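Local coordinates for protein nucleocapsid (PDB 4AKL) that binds single- and double-stranded RNA, probably helps package the viral genome, and cuts double-stranded DNA without sequence specificity, at residues Gln370-Met375 / Val379-Arg384. Residues are numbered along the deposited sequence; the frame is centred on the assembly and turned at random.
Sequences QNRIYM and VLTAGR
Met375 carries this contact, laying its thioether against Val379, Thr381 and Arg384. CG and SD lie across the Val379 side chain at about a right angle, with SD 3.7 Å from Val379 CG1. With CG anti to the backbone N (chi1 -170°) and chi2 also extended, the chain runs straight out and meets Thr381 tip to tip, Met375 SD 3.6 Å from Thr381 CG2; the bend at chi3 (-77°) then sets Met375 CE 3.8 Å from the same methyl. Arg372 makes a marginal approach to it through NH1. Phe368 also packs on Met375, while Tyr110 and Leu113 of helix 110-113 pack on Val379.

The polar part belongs to Arg384, whose extended side chain slides past Met375 in the opposite direction and brings NH1 to 3.8 Å from SD. NH1 donates to Val379 O over 2.6 Å, in the guanidinium plane and on a carbonyl lone pair, and also to His376 O. Arg384 NH2 donates to a water oxygen at 2.6 Å, and that water donates to Met375 O, bridging the segments. At the other end, Thr381 OG1 accepts from Arg384 N (3.0 Å) in an ST motif just ahead of helix 385-392.

Both segments belong to the long connection between helices 355-360 and 385-392, a loop packed on itself. No direct hydrogen bond joins them: apolar packing around sulfur pairs them, while NH1 ties the connecting residues to 379-384, its charge probably eased by the carbonyls.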
loop_
_atom_site.group_PDB
_atom_site.type_symbol
_atom_site.label_atom_id
_atom_site.label_comp_id
_atom_site.label_asym_id
_atom_site.label_seq_id
_atom_site.Cartn_x
_atom_site.Cartn_y
_atom_site.Cartn_z
ATOM N N GLN A 370 -7.635 -17.870 0.971
ATOM C CA GLN A 370 -8.258 -17.243 -0.204
ATOM C C GLN A 370 -7.203 -16.724 -1.188
ATOM O O GLN A 370 -5.998 -16.870 -0.969
ATOM C CB GLN A 370 -9.168 -16.085 0.267
ATOM C CG GLN A 370 -10.271 -16.484 1.298
ATOM C CD GLN A 370 -11.296 -17.371 0.706
ATOM O OE1 GLN A 370 -11.614 -17.260 -0.498
ATOM N NE2 GLN A 370 -11.851 -18.285 1.535
ATOM N N ASN A 371 -7.668 -16.106 -2.278
ATOM C CA ASN A 371 -6.761 -15.445 -3.217
ATOM C C ASN A 371 -5.961 -14.376 -2.464
ATOM O O ASN A 371 -6.527 -13.553 -1.783
ATOM C CB ASN A 371 -7.532 -14.821 -4.362
ATOM C CG ASN A 371 -6.635 -14.353 -5.482
ATOM O OD1 ASN A 371 -5.656 -13.660 -5.261
ATOM N ND2 ASN A 371 -6.973 -14.724 -6.684
ATOM N N ARG A 372 -4.639 -14.425 -2.615
ATOM C CA ARG A 372 -3.731 -13.530 -1.937
ATOM C C ARG A 372 -3.921 -12.092 -2.182
ATOM O O ARG A 372 -3.509 -11.287 -1.381
ATOM C CB ARG A 372 -2.275 -13.854 -2.326
ATOM C CG ARG A 372 -1.554 -14.750 -1.382
ATOM C CD ARG A 372 -2.357 -15.901 -0.956
ATOM N NE ARG A 372 -1.658 -17.069 -0.381
ATOM C CZ ARG A 372 -0.361 -17.214 -0.006
ATOM N NH1 ARG A 372 0.594 -16.270 -0.099
ATOM N NH2 ARG A 372 -0.010 -18.399 0.489
ATOM N N ILE A 373 -4.531 -11.742 -3.293
ATOM C CA ILE A 373 -4.800 -10.367 -3.580
ATOM C C ILE A 373 -5.663 -9.763 -2.439
ATOM O O ILE A 373 -5.634 -8.534 -2.180
ATOM C CB ILE A 373 -5.461 -10.253 -4.992
ATOM C CG1 ILE A 373 -5.385 -8.827 -5.560
ATOM C CG2 ILE A 373 -6.941 -10.731 -4.941
ATOM C CD1 ILE A 373 -3.938 -8.197 -5.759
ATOM N N TYR A 374 -6.427 -10.613 -1.751
ATOM C CA TYR A 374 -7.291 -10.133 -0.711
ATOM C C TYR A 374 -6.661 -9.937 0.657
ATOM O O TYR A 374 -7.287 -9.339 1.537
ATOM C CB TYR A 374 -8.454 -11.083 -0.538
ATOM C CG TYR A 374 -9.378 -11.099 -1.702
ATOM C CD1 TYR A 374 -10.012 -9.926 -2.125
ATOM C CD2 TYR A 374 -9.668 -12.293 -2.369
ATOM C CE1 TYR A 374 -10.895 -9.920 -3.193
ATOM C CE2 TYR A 374 -10.546 -12.302 -3.429
ATOM C CZ TYR A 374 -11.158 -11.096 -3.836
ATOM O OH TYR A 374 -12.023 -11.097 -4.884
ATOM N N MET A 375 -5.465 -10.449 0.839
ATOM C CA MET A 375 -4.777 -10.389 2.127
ATOM C C MET A 375 -4.681 -8.985 2.657
ATOM O O MET A 375 -4.477 -8.045 1.882
ATOM C CB MET A 375 -3.357 -10.953 1.977
ATOM C CG MET A 375 -2.652 -11.169 3.273
ATOM S SD MET A 375 -1.048 -11.990 3.029
ATOM C CE MET A 375 -1.567 -13.632 2.749
ATOM N N VAL A 379 -0.208 -8.069 6.841
ATOM C CA VAL A 379 0.112 -9.480 7.007
ATOM C C VAL A 379 1.391 -9.844 6.225
ATOM O O VAL A 379 1.482 -9.620 5.002
ATOM C CB VAL A 379 -1.057 -10.382 6.591
ATOM C CG1 VAL A 379 -0.707 -11.920 6.762
ATOM C CG2 VAL A 379 -2.314 -10.004 7.387
ATOM N N LEU A 380 2.383 -10.363 6.949
ATOM C CA LEU A 380 3.637 -10.820 6.368
ATOM C C LEU A 380 3.502 -12.118 5.582
ATOM O O LEU A 380 2.665 -12.946 5.879
ATOM C CB LEU A 380 4.700 -10.984 7.445
ATOM C CG LEU A 380 6.159 -11.187 6.969
ATOM C CD1 LEU A 380 6.652 -10.016 6.069
ATOM C CD2 LEU A 380 7.075 -11.329 8.162
ATOM N N THR A 381 4.331 -12.243 4.560
ATOM C CA THR A 381 4.511 -13.458 3.755
ATOM C C THR A 381 5.987 -13.502 3.357
ATOM O O THR A 381 6.712 -12.483 3.482
ATOM C CB THR A 381 3.702 -13.494 2.404
ATOM O OG1 THR A 381 4.108 -12.400 1.592
ATOM C CG2 THR A 381 2.206 -13.433 2.620
ATOM N N ALA A 382 6.435 -14.677 2.877
ATOM C CA ALA A 382 7.805 -14.838 2.393
ATOM C C ALA A 382 8.073 -13.782 1.309
ATOM O O ALA A 382 9.083 -13.129 1.353
ATOM C CB ALA A 382 8.076 -16.316 1.858
ATOM N N GLY A 383 7.138 -13.587 0.373
ATOM C CA GLY A 383 7.307 -12.606 -0.662
ATOM C C GLY A 383 7.314 -11.163 -0.137
ATOM O O GLY A 383 7.935 -10.313 -0.749
ATOM N N ARG A 384 6.668 -10.883 0.997
ATOM C CA ARG A 384 6.713 -9.521 1.621
ATOM C C ARG A 384 7.976 -9.218 2.388
ATOM O O ARG A 384 8.205 -8.084 2.747
ATOM C CB ARG A 384 5.460 -9.311 2.447
ATOM C CG ARG A 384 4.274 -8.970 1.507
ATOM C CD ARG A 384 2.968 -8.924 2.242
ATOM N NE ARG A 384 1.930 -8.335 1.412
ATOM C CZ ARG A 384 0.689 -8.114 1.779
ATOM N NH1 ARG A 384 0.256 -8.422 3.019
ATOM N NH2 ARG A 384 -0.136 -7.575 0.884
HETATM O O HOH W 1 -2.476 -6.358 0.761
#